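Ribonuclease T2 (Homo sapiens, PDB 3T0O) cleaves single-stranded RNA, preferentially between purine and uridine residues, and so degrades microbial RNA into fragments sensed by TLR8 in innate immunity. Local coordinates at residues Lys11-Thr22 / Thr171-Lys181; Pro34-Gly42 / Arg70-His78. All blocks are in the same frame, centred on the assembly; numbering follows the deposited sequence.

Interaction 1: residues Lys11-Thr22 / Thr171-Lys181; sequences KKLIMVQHWPET and TIGQIELCLTK
Val16 and Gln174 meet on the active-site face of two antiparallel strands, 12-18 and 171-180, at the heart of the RNase T2 sheet. The CG1 methyl of Val16 presses against the flat amide of Gln174, with CG1 3.2 Å from Gln174 CD. Gln174 leaves its strand with CG anti to the backbone N (chi1 -178°) and runs on extended, which carries the amide across the valine toward His18. There the imidazole and amide planes are 29° apart, and a water in the plane of the ring joins His18 ND1 (2.7 Å) to Gln174 OE1 (2.8 Å). The same OE1 accepts from ND1 of His41, while NE2 donates to Gln159. Further along this face Glu176 lies alongside Val16, with Glu176 CB 3.6 Å from Ile14 CG2, and Cys178, in disulfide linkage to Cys189, sets its SG beside Ile14 CG1 and Lys12 CE. The other face is apolar at Leu13, Met15 and Leu179: Met15 CB touches Leu179 CD1 at 3.8 Å, and helix 107-121 covers Met15 and Leu179. Paired backbone bonds join Leu13 with Leu179, Met15 with Leu177 and Gln17 with Ile175. Beyond the end of strand 12-18, Thr22 OG1 donates to Ile172 O at 2.7 Å, tying the short helix 20-23 to the beginning of strand 171-180. Gly173 and Gln174 form a classic beta bulge opposite Gln159. With its amide bonded at both OE1 and NE2, Gln174 probably has little freedom to rotate, consistent with a second-shell residue that orients His41, a predicted active-site residue.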
loop_
_atom_site.group_PDB
_atom_site.type_symbol
_atom_site.label_atom_id
_atom_site.label_comp_id
_atom_site.label_asym_id
_atom_site.label_seq_id
_atom_site.Cartn_x
_atom_site.Cartn_y
_atom_site.Cartn_z
ATOM N N LYS A 11 10.051 -14.692 4.221
ATOM C CA LYS A 11 9.382 -15.256 5.379
ATOM C C LYS A 11 8.016 -14.685 5.671
ATOM O O LYS A 11 7.186 -15.355 6.244
ATOM C CB LYS A 11 10.236 -15.199 6.648
ATOM C CG LYS A 11 11.342 -16.257 6.660
ATOM C CD LYS A 11 12.614 -15.624 7.156
ATOM C CE LYS A 11 13.705 -16.639 7.464
ATOM N NZ LYS A 11 13.804 -16.908 8.934
ATOM N N LYS A 12 7.811 -13.438 5.310
ATOM C CA LYS A 12 6.496 -12.818 5.529
ATOM C C LYS A 12 6.128 -11.924 4.376
ATOM O O LYS A 12 6.956 -11.494 3.552
ATOM C CB LYS A 12 6.485 -11.989 6.841
ATOM C CG LYS A 12 7.323 -10.752 6.684
ATOM C CD LYS A 12 7.612 -10.137 8.066
ATOM C CE LYS A 12 8.490 -8.923 7.885
ATOM N NZ LYS A 12 9.893 -9.348 8.022
ATOM N N LEU A 13 4.857 -11.560 4.355
ATOM C CA LEU A 13 4.361 -10.636 3.373
ATOM C C LEU A 13 4.184 -9.264 4.006
ATOM O O LEU A 13 3.948 -9.190 5.201
ATOM C CB LEU A 13 2.997 -11.134 2.855
ATOM C CG LEU A 13 3.148 -12.377 1.984
ATOM C CD1 LEU A 13 1.784 -13.093 1.923
ATOM C CD2 LEU A 13 3.672 -11.920 0.583
ATOM N N ILE A 14 4.252 -8.206 3.199
ATOM C CA ILE A 14 3.964 -6.863 3.710
ATOM C C ILE A 14 2.863 -6.253 2.866
ATOM O O ILE A 14 3.033 -6.136 1.633
ATOM C CB ILE A 14 5.230 -6.011 3.649
ATOM C CG1 ILE A 14 6.388 -6.634 4.381
ATOM C CG2 ILE A 14 4.929 -4.612 4.323
ATOM C CD1 ILE A 14 7.747 -5.960 3.997
ATOM N N MET A 15 1.701 -5.954 3.479
ATOM C CA MET A 15 0.643 -5.275 2.740
ATOM C C MET A 15 0.950 -3.787 2.870
ATOM O O MET A 15 0.988 -3.253 3.964
ATOM C CB MET A 15 -0.729 -5.562 3.323
ATOM C CG MET A 15 -1.812 -4.626 2.766
ATOM S SD MET A 15 -2.075 -4.749 0.956
ATOM C CE MET A 15 -3.591 -3.866 0.700
ATOM N N VAL A 16 1.174 -3.113 1.742
ATOM C CA VAL A 16 1.675 -1.746 1.730
ATOM C C VAL A 16 0.582 -0.900 1.144
ATOM O O VAL A 16 0.095 -1.152 0.014
ATOM C CB VAL A 16 2.886 -1.687 0.791
ATOM C CG1 VAL A 16 3.433 -0.232 0.822
ATOM C CG2 VAL A 16 3.910 -2.711 1.303
ATOM N N GLN A 17 0.124 0.134 1.879
ATOM C CA GLN A 17 -0.922 1.024 1.408
ATOM C C GLN A 17 -0.358 2.449 1.523
ATOM O O GLN A 17 0.450 2.719 2.392
ATOM C CB GLN A 17 -2.139 0.891 2.306
ATOM C CG GLN A 17 -2.780 -0.486 2.148
ATOM C CD GLN A 17 -3.927 -0.704 3.085
ATOM O OE1 GLN A 17 -3.758 -1.270 4.203
ATOM N NE2 GLN A 17 -5.043 -0.210 2.731
ATOM N N HIS A 18 -0.778 3.301 0.612
ATOM C CA HIS A 18 -0.220 4.662 0.580
ATOM C C HIS A 18 -1.283 5.709 0.382
ATOM O O HIS A 18 -2.383 5.409 -0.013
ATOM C CB HIS A 18 0.980 4.772 -0.372
ATOM C CG HIS A 18 0.677 4.349 -1.793
ATOM N ND1 HIS A 18 1.716 4.156 -2.682
ATOM C CD2 HIS A 18 -0.468 4.036 -2.435
ATOM C CE1 HIS A 18 1.193 3.832 -3.855
ATOM N NE2 HIS A 18 -0.114 3.674 -3.715
ATOM N N TRP A 19 -0.913 6.945 0.726
ATOM C CA TRP A 19 -1.820 8.066 0.731
ATOM C C TRP A 19 -1.535 8.878 -0.496
ATOM O O TRP A 19 -0.501 9.500 -0.596
ATOM C CB TRP A 19 -1.568 8.858 2.010
ATOM C CG TRP A 19 -2.490 10.020 2.141
ATOM C CD1 TRP A 19 -2.149 11.388 2.194
ATOM C CD2 TRP A 19 -3.918 9.972 2.258
ATOM N NE1 TRP A 19 -3.298 12.140 2.346
ATOM C CE2 TRP A 19 -4.385 11.311 2.369
ATOM C CE3 TRP A 19 -4.843 8.925 2.307
ATOM C CZ2 TRP A 19 -5.745 11.630 2.513
ATOM C CZ3 TRP A 19 -6.195 9.238 2.424
ATOM C CH2 TRP A 19 -6.640 10.570 2.486
ATOM N N PRO A 20 -2.440 8.851 -1.465
ATOM C CA PRO A 20 -2.150 9.493 -2.747
ATOM C C PRO A 20 -1.739 10.933 -2.672
ATOM O O PRO A 20 -0.807 11.357 -3.328
ATOM C CB PRO A 20 -3.496 9.379 -3.493
ATOM C CG PRO A 20 -3.991 7.986 -3.095
ATOM C CD PRO A 20 -3.659 8.026 -1.530
ATOM N N GLU A 21 -2.355 11.733 -1.851
ATOM C CA GLU A 21 -1.935 13.140 -1.843
ATOM C C GLU A 21 -0.486 13.323 -1.421
ATOM O O GLU A 21 0.176 14.274 -1.900
ATOM C CB GLU A 21 -2.861 13.884 -0.893
ATOM C CG GLU A 21 -2.486 15.382 -0.641
ATOM C CD GLU A 21 -2.414 16.213 -1.899
ATOM O OE1 GLU A 21 -3.176 15.914 -2.808
ATOM O OE2 GLU A 21 -1.646 17.234 -1.924
ATOM N N THR A 22 -0.027 12.411 -0.568
ATOM C CA THR A 22 1.401 12.473 -0.267
ATOM C C THR A 22 2.308 11.930 -1.334
ATOM O O THR A 22 3.328 12.589 -1.682
ATOM C CB THR A 22 1.681 11.734 1.003
ATOM O OG1 THR A 22 0.946 12.373 2.042
ATOM C CG2 THR A 22 3.173 11.753 1.389
ATOM N N THR A 171 5.451 14.347 6.198
ATOM C CA THR A 171 4.124 14.079 5.711
ATOM C C THR A 171 3.896 12.570 5.634
ATOM O O THR A 171 4.701 11.868 5.016
ATOM C CB THR A 171 4.024 14.639 4.326
ATOM O OG1 THR A 171 4.463 16.019 4.347
ATOM C CG2 THR A 171 2.552 14.553 3.895
ATOM N N ILE A 172 2.818 12.073 6.253
ATOM C CA ILE A 172 2.576 10.605 6.215
ATOM C C ILE A 172 2.254 10.189 4.812
ATOM O O ILE A 172 1.435 10.824 4.167
ATOM C CB ILE A 172 1.525 10.183 7.234
ATOM C CG1 ILE A 172 1.445 8.637 7.281
ATOM C CG2 ILE A 172 0.086 10.712 6.862
ATOM C CD1 ILE A 172 0.465 8.151 8.394
ATOM N N GLY A 173 2.851 9.063 4.406
ATOM C CA GLY A 173 2.705 8.579 3.014
ATOM C C GLY A 173 2.303 7.122 2.936
ATOM O O GLY A 173 1.680 6.775 1.967
ATOM N N GLN A 174 2.744 6.293 3.895
ATOM C CA GLN A 174 2.609 4.826 3.612
ATOM C C GLN A 174 2.475 4.078 4.915
ATOM O O GLN A 174 3.154 4.414 5.872
ATOM C CB GLN A 174 3.833 4.391 2.767
ATOM C CG GLN A 174 3.775 2.901 2.373
ATOM C CD GLN A 174 4.703 2.711 1.151
ATOM O OE1 GLN A 174 4.232 2.874 0.042
ATOM N NE2 GLN A 174 5.903 2.294 1.398
ATOM N N ILE A 175 1.568 3.096 4.943
ATOM C CA ILE A 175 1.361 2.291 6.147
ATOM C C ILE A 175 1.505 0.859 5.737
ATOM O O ILE A 175 0.903 0.428 4.735
ATOM C CB ILE A 175 0.018 2.580 6.697
ATOM C CG1 ILE A 175 -0.029 4.038 7.262
ATOM C CG2 ILE A 175 -0.394 1.477 7.734
ATOM C CD1 ILE A 175 -1.465 4.463 7.735
ATOM N N GLU A 176 2.350 0.157 6.436
ATOM C CA GLU A 176 2.690 -1.267 6.108
ATOM C C GLU A 176 2.216 -2.130 7.237
ATOM O O GLU A 176 2.424 -1.823 8.404
ATOM C CB GLU A 176 4.173 -1.480 5.896
ATOM C CG GLU A 176 4.642 -0.523 4.767
ATOM C CD GLU A 176 6.042 -0.757 4.404
ATOM O OE1 GLU A 176 6.740 -1.394 5.169
ATOM O OE2 GLU A 176 6.458 -0.245 3.353
ATOM N N LEU A 177 1.574 -3.252 6.889
ATOM C CA LEU A 177 1.111 -4.241 7.898
ATOM C C LEU A 177 1.667 -5.579 7.413
ATOM O O LEU A 177 1.480 -5.975 6.256
ATOM C CB LEU A 177 -0.413 -4.335 7.957
ATOM C CG LEU A 177 -1.074 -3.052 8.541
ATOM C CD1 LEU A 177 -2.536 -2.937 8.093
ATOM C CD2 LEU A 177 -0.918 -3.136 10.068
ATOM N N CYS A 178 2.339 -6.284 8.315
ATOM C CA CYS A 178 2.907 -7.576 7.920
ATOM C C CYS A 178 1.858 -8.675 8.060
ATOM O O CYS A 178 0.973 -8.634 8.907
ATOM C CB CYS A 178 4.129 -7.896 8.743
ATOM S SG CYS A 178 5.485 -6.800 8.155
ATOM N N LEU A 179 2.003 -9.681 7.199
ATOM C CA LEU A 179 1.002 -10.761 7.077
ATOM C C LEU A 179 1.707 -12.082 6.956
ATOM O O LEU A 179 2.810 -12.182 6.397
ATOM C CB LEU A 179 0.110 -10.564 5.819
ATOM C CG LEU A 179 -0.656 -9.261 5.757
ATOM C CD1 LEU A 179 -1.318 -9.180 4.376
ATOM C CD2 LEU A 179 -1.704 -9.194 6.828
ATOM N N THR A 180 1.095 -13.120 7.492
ATOM C CA THR A 180 1.773 -14.432 7.471
ATOM C C THR A 180 1.862 -14.966 6.059
ATOM O O THR A 180 1.047 -14.676 5.211
ATOM C CB THR A 180 1.081 -15.463 8.344
ATOM O OG1 THR A 180 -0.257 -15.697 7.826
ATOM C CG2 THR A 180 1.068 -14.956 9.819
ATOM N N LYS A 181 2.868 -15.792 5.810
ATOM C CA LYS A 181 3.135 -16.211 4.465
ATOM C C LYS A 181 2.022 -17.068 3.903
ATOM O O LYS A 181 1.502 -16.836 2.814
ATOM C CB LYS A 181 4.452 -16.994 4.523
ATOM C CG LYS A 181 4.853 -17.724 3.295
ATOM C CD LYS A 181 6.397 -17.925 3.435
ATOM C CE LYS A 181 7.101 -18.103 2.151
ATOM N NZ LYS A 181 8.423 -18.751 2.351
HETATM O O HOH W 1 4.990 -15.388 7.935
HETATM O O HOH W 2 4.253 4.865 -1.957
#

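Interaction 2: residues Pro34-Gly42 / Arg70-His78; sequences PPDYWTIHG and RAYWPDVIH
The active-site strand of the RNase T2 fold, which carries the predicted catalytic His41, is met here by the end of helix 66-72 and the turn that follows it. Trp73 lies against the strand with one face of its indole under Ile40: the CG2 methyl sits 3.6 Å from the centroid of the five-membered ring, 17° off the normal, a close CH-pi contact. That methyl is placed by a chi1 of -58°, which puts CG2 anti to the backbone N while CG1 and CD1 run toward the six-membered ring and Tyr72. The indole NE1 donates to His41 O at 2.9 Å, in a bent bond whose donor stands above the carbonyl plane, and CZ2 rests 3.7 Å from Gly42 CA. A much straighter bond joins Ile40 N to Tyr72 O (2.8 Å, 172° at the hydrogen). One residue earlier in the helix, Ala71 O accepts from Tyr37 OH at 2.7 Å, lying at the edge of the phenol ring and in its plane. Thr39 crosses Pro74, its CB 3.7 Å from Pro74 CD, and a water gathers Thr39 OG1, Ile40 O and Pro74 O. On the side of the predicted active site CD1 of Ile77 lies over one face of the His41 imidazole in a CH-pi contact, 3.5 Å from NE2; His18 stacks with the same histidine. Ile77 N is itself held by Asp75 OD1 in an Asx turn. Carbonyls 71 and 72, at the helix end, thus find donors in the strand segment, and the His41 ring, held at ND1 by Gln174 and touched on a face by an apolar methyl, is probably restrained in its rotation; the neighbouring Gly42 lies near Glu90 and His94, the other proposed active-site residues.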
loop_
_atom_site.group_PDB
_atom_site.type_symbol
_atom_site.label_atom_id
_atom_site.label_comp_id
_atom_site.label_asym_id
_atom_site.label_seq_id
_atom_site.Cartn_x
_atom_site.Cartn_y
_atom_site.Cartn_z
ATOM N N PRO A 34 -6.076 13.487 -6.559
ATOM C CA PRO A 34 -5.675 12.272 -5.840
ATOM C C PRO A 34 -6.882 11.690 -5.121
ATOM O O PRO A 34 -7.669 12.443 -4.491
ATOM C CB PRO A 34 -4.644 12.773 -4.858
ATOM C CG PRO A 34 -4.054 14.038 -5.561
ATOM C CD PRO A 34 -5.204 14.628 -6.247
ATOM N N PRO A 35 -7.067 10.362 -5.214
ATOM C CA PRO A 35 -8.137 9.765 -4.357
ATOM C C PRO A 35 -8.015 10.189 -2.895
ATOM O O PRO A 35 -6.911 10.227 -2.345
ATOM C CB PRO A 35 -7.821 8.253 -4.448
ATOM C CG PRO A 35 -7.173 8.101 -5.787
ATOM C CD PRO A 35 -6.315 9.332 -5.949
ATOM N N ASP A 36 -9.165 10.399 -2.255
ATOM C CA ASP A 36 -9.167 10.798 -0.882
ATOM C C ASP A 36 -9.260 9.595 0.067
ATOM O O ASP A 36 -9.844 9.665 1.201
ATOM C CB ASP A 36 -10.325 11.779 -0.640
ATOM C CG ASP A 36 -11.671 11.138 -0.819
ATOM O OD1 ASP A 36 -12.710 11.803 -0.528
ATOM O OD2 ASP A 36 -11.746 9.984 -1.280
ATOM N N TYR A 37 -8.541 8.532 -0.289
ATOM C CA TYR A 37 -8.491 7.350 0.583
ATOM C C TYR A 37 -7.192 6.621 0.337
ATOM O O TYR A 37 -6.565 6.828 -0.700
ATOM C CB TYR A 37 -9.667 6.401 0.273
ATOM C CG TYR A 37 -9.911 6.088 -1.170
ATOM C CD1 TYR A 37 -9.313 4.972 -1.775
ATOM C CD2 TYR A 37 -10.801 6.839 -1.894
ATOM C CE1 TYR A 37 -9.592 4.626 -3.080
ATOM C CE2 TYR A 37 -11.022 6.510 -3.233
ATOM C CZ TYR A 37 -10.368 5.435 -3.786
ATOM O OH TYR A 37 -10.736 5.099 -5.115
ATOM N N TRP A 38 -6.737 5.885 1.323
ATOM C CA TRP A 38 -5.564 5.059 1.188
ATOM C C TRP A 38 -5.788 3.994 0.190
ATOM O O TRP A 38 -6.864 3.382 0.143
ATOM C CB TRP A 38 -5.266 4.362 2.538
ATOM C CG TRP A 38 -4.823 5.395 3.570
ATOM C CD1 TRP A 38 -5.659 6.240 4.325
ATOM C CD2 TRP A 38 -3.484 5.707 3.939
ATOM N NE1 TRP A 38 -4.865 7.080 5.092
ATOM C CE2 TRP A 38 -3.543 6.760 4.904
ATOM C CE3 TRP A 38 -2.231 5.195 3.561
ATOM C CZ2 TRP A 38 -2.405 7.332 5.459
ATOM C CZ3 TRP A 38 -1.080 5.739 4.139
ATOM C CH2 TRP A 38 -1.181 6.795 5.105
ATOM N N THR A 39 -4.776 3.801 -0.668
ATOM C CA THR A 39 -4.896 2.769 -1.718
ATOM C C THR A 39 -3.738 1.785 -1.626
ATOM O O THR A 39 -2.783 1.947 -0.848
ATOM C CB THR A 39 -4.828 3.420 -3.158
ATOM O OG1 THR A 39 -3.601 4.172 -3.243
ATOM C CG2 THR A 39 -5.987 4.374 -3.299
ATOM N N ILE A 40 -3.847 0.691 -2.422
ATOM C CA ILE A 40 -2.851 -0.350 -2.402
ATOM C C ILE A 40 -1.600 0.048 -3.133
ATOM O O ILE A 40 -1.661 0.469 -4.298
ATOM C CB ILE A 40 -3.397 -1.605 -3.082
ATOM C CG1 ILE A 40 -4.669 -2.053 -2.357
ATOM C CG2 ILE A 40 -2.291 -2.671 -3.052
ATOM C CD1 ILE A 40 -5.418 -3.171 -3.145
ATOM N N HIS A 41 -0.462 -0.034 -2.464
ATOM C CA HIS A 41 0.800 0.002 -3.171
ATOM C C HIS A 41 1.168 -1.408 -3.631
ATOM O O HIS A 41 1.331 -1.651 -4.841
ATOM C CB HIS A 41 1.831 0.564 -2.264
ATOM C CG HIS A 41 3.087 0.869 -2.992
ATOM N ND1 HIS A 41 4.098 1.609 -2.423
ATOM C CD2 HIS A 41 3.490 0.552 -4.243
ATOM C CE1 HIS A 41 5.099 1.716 -3.283
ATOM N NE2 HIS A 41 4.763 1.099 -4.403
ATOM N N GLY A 42 1.215 -2.374 -2.702
ATOM C CA GLY A 42 1.360 -3.734 -3.154
ATOM C C GLY A 42 1.404 -4.696 -1.976
ATOM O O GLY A 42 1.286 -4.299 -0.826
ATOM N N ARG A 70 -8.560 -0.533 -10.618
ATOM C CA ARG A 70 -8.539 0.902 -10.864
ATOM C C ARG A 70 -8.926 1.709 -9.654
ATOM O O ARG A 70 -8.379 2.813 -9.444
ATOM C CB ARG A 70 -9.444 1.274 -12.064
ATOM C CG ARG A 70 -8.874 0.659 -13.374
ATOM C CD ARG A 70 -9.729 1.043 -14.613
ATOM N NE ARG A 70 -11.115 0.671 -14.460
ATOM C CZ ARG A 70 -11.712 -0.303 -15.143
ATOM N NH1 ARG A 70 -11.030 -1.039 -16.018
ATOM N NH2 ARG A 70 -12.992 -0.548 -14.912
ATOM N N ALA A 71 -9.919 1.210 -8.883
ATOM C CA ALA A 71 -10.409 1.991 -7.732
ATOM C C ALA A 71 -9.455 1.932 -6.544
ATOM O O ALA A 71 -9.231 2.938 -5.890
ATOM C CB ALA A 71 -11.721 1.454 -7.269
ATOM N N TYR A 72 -8.875 0.758 -6.334
ATOM C CA TYR A 72 -8.156 0.559 -5.075
ATOM C C TYR A 72 -6.689 0.419 -5.313
ATOM O O TYR A 72 -5.911 0.471 -4.327
ATOM C CB TYR A 72 -8.661 -0.785 -4.428
ATOM C CG TYR A 72 -10.120 -0.821 -4.073
ATOM C CD1 TYR A 72 -10.782 0.316 -3.740
ATOM C CD2 TYR A 72 -10.789 -2.024 -4.143
ATOM C CE1 TYR A 72 -12.192 0.265 -3.442
ATOM C CE2 TYR A 72 -12.161 -2.095 -3.882
ATOM C CZ TYR A 72 -12.823 -0.941 -3.533
ATOM O OH TYR A 72 -14.196 -1.022 -3.214
ATOM N N TRP A 73 -6.257 0.216 -6.551
ATOM C CA TRP A 73 -4.831 0.014 -6.811
ATOM C C TRP A 73 -4.394 0.966 -7.931
ATOM O O TRP A 73 -3.666 0.606 -8.847
ATOM C CB TRP A 73 -4.608 -1.448 -7.163
ATOM C CG TRP A 73 -3.233 -1.963 -6.855
ATOM C CD1 TRP A 73 -2.040 -1.289 -6.915
ATOM C CD2 TRP A 73 -2.931 -3.327 -6.544
ATOM N NE1 TRP A 73 -0.984 -2.162 -6.573
ATOM C CE2 TRP A 73 -1.528 -3.417 -6.361
ATOM C CE3 TRP A 73 -3.744 -4.461 -6.322
ATOM C CZ2 TRP A 73 -0.884 -4.678 -5.996
ATOM C CZ3 TRP A 73 -3.094 -5.675 -5.957
ATOM C CH2 TRP A 73 -1.713 -5.736 -5.781
ATOM N N PRO A 74 -4.748 2.242 -7.823
ATOM C CA PRO A 74 -4.376 3.153 -8.910
ATOM C C PRO A 74 -2.907 3.525 -8.887
ATOM O O PRO A 74 -2.236 3.344 -7.860
ATOM C CB PRO A 74 -5.164 4.447 -8.569
ATOM C CG PRO A 74 -5.256 4.438 -7.029
ATOM C CD PRO A 74 -5.540 2.927 -6.758
ATOM N N ASP A 75 -2.413 4.009 -10.033
ATOM C CA ASP A 75 -1.025 4.418 -10.106
ATOM C C ASP A 75 -0.879 5.816 -9.614
ATOM O O ASP A 75 -1.145 6.761 -10.315
ATOM C CB ASP A 75 -0.542 4.290 -11.531
ATOM C CG ASP A 75 0.905 4.709 -11.697
ATOM O OD1 ASP A 75 1.512 5.150 -10.701
ATOM O OD2 ASP A 75 1.427 4.617 -12.845
ATOM N N VAL A 76 -0.507 5.931 -8.352
ATOM C CA VAL A 76 -0.348 7.257 -7.730
ATOM C C VAL A 76 1.077 7.552 -7.379
ATOM O O VAL A 76 1.322 8.475 -6.573
ATOM C CB VAL A 76 -1.280 7.376 -6.501
ATOM C CG1 VAL A 76 -2.740 7.306 -6.973
ATOM C CG2 VAL A 76 -0.968 6.303 -5.437
ATOM N N ILE A 77 2.008 6.885 -8.063
ATOM C CA ILE A 77 3.432 7.248 -7.887
ATOM C C ILE A 77 3.889 7.856 -9.184
ATOM O O ILE A 77 4.135 9.065 -9.205
ATOM C CB ILE A 77 4.197 6.027 -7.518
ATOM C CG1 ILE A 77 3.742 5.576 -6.109
ATOM C CG2 ILE A 77 5.690 6.404 -7.484
ATOM C CD1 ILE A 77 4.244 4.280 -5.684
ATOM N N HIS A 78 3.996 7.097 -10.274
ATOM C CA HIS A 78 4.352 7.739 -11.523
ATOM C C HIS A 78 3.191 8.235 -12.335
ATOM O O HIS A 78 3.371 9.084 -13.248
ATOM C CB HIS A 78 5.074 6.810 -12.443
ATOM C CG HIS A 78 6.406 6.411 -11.917
ATOM N ND1 HIS A 78 7.374 7.327 -11.550
ATOM C CD2 HIS A 78 6.905 5.186 -11.645
ATOM C CE1 HIS A 78 8.419 6.666 -11.059
ATOM N NE2 HIS A 78 8.169 5.370 -11.123
HETATM O O HOH W 3 -2.377 2.851 -5.316
#

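Overall arrangement
From the N terminus, strand 12-18 comes first and passes directly into the short helix 20-23; the chain then reaches strand 39-45, which pairs antiparallel with strand 12-18. Interaction 2 closes a short loop of 27 residues between Pro34-Gly42 and Arg70-His78, bringing the end of helix 66-72 onto that strand. Interaction 1 closes a far longer one, 148 residues, when strand 171-180 returns to the opposite edge of strand 12-18, so the smaller loop lies wholly within the larger. The two contacts, with centres about 12 Å apart, share one sheet and join directly where Val16 O meets His41 N and where His18 packs on Val76.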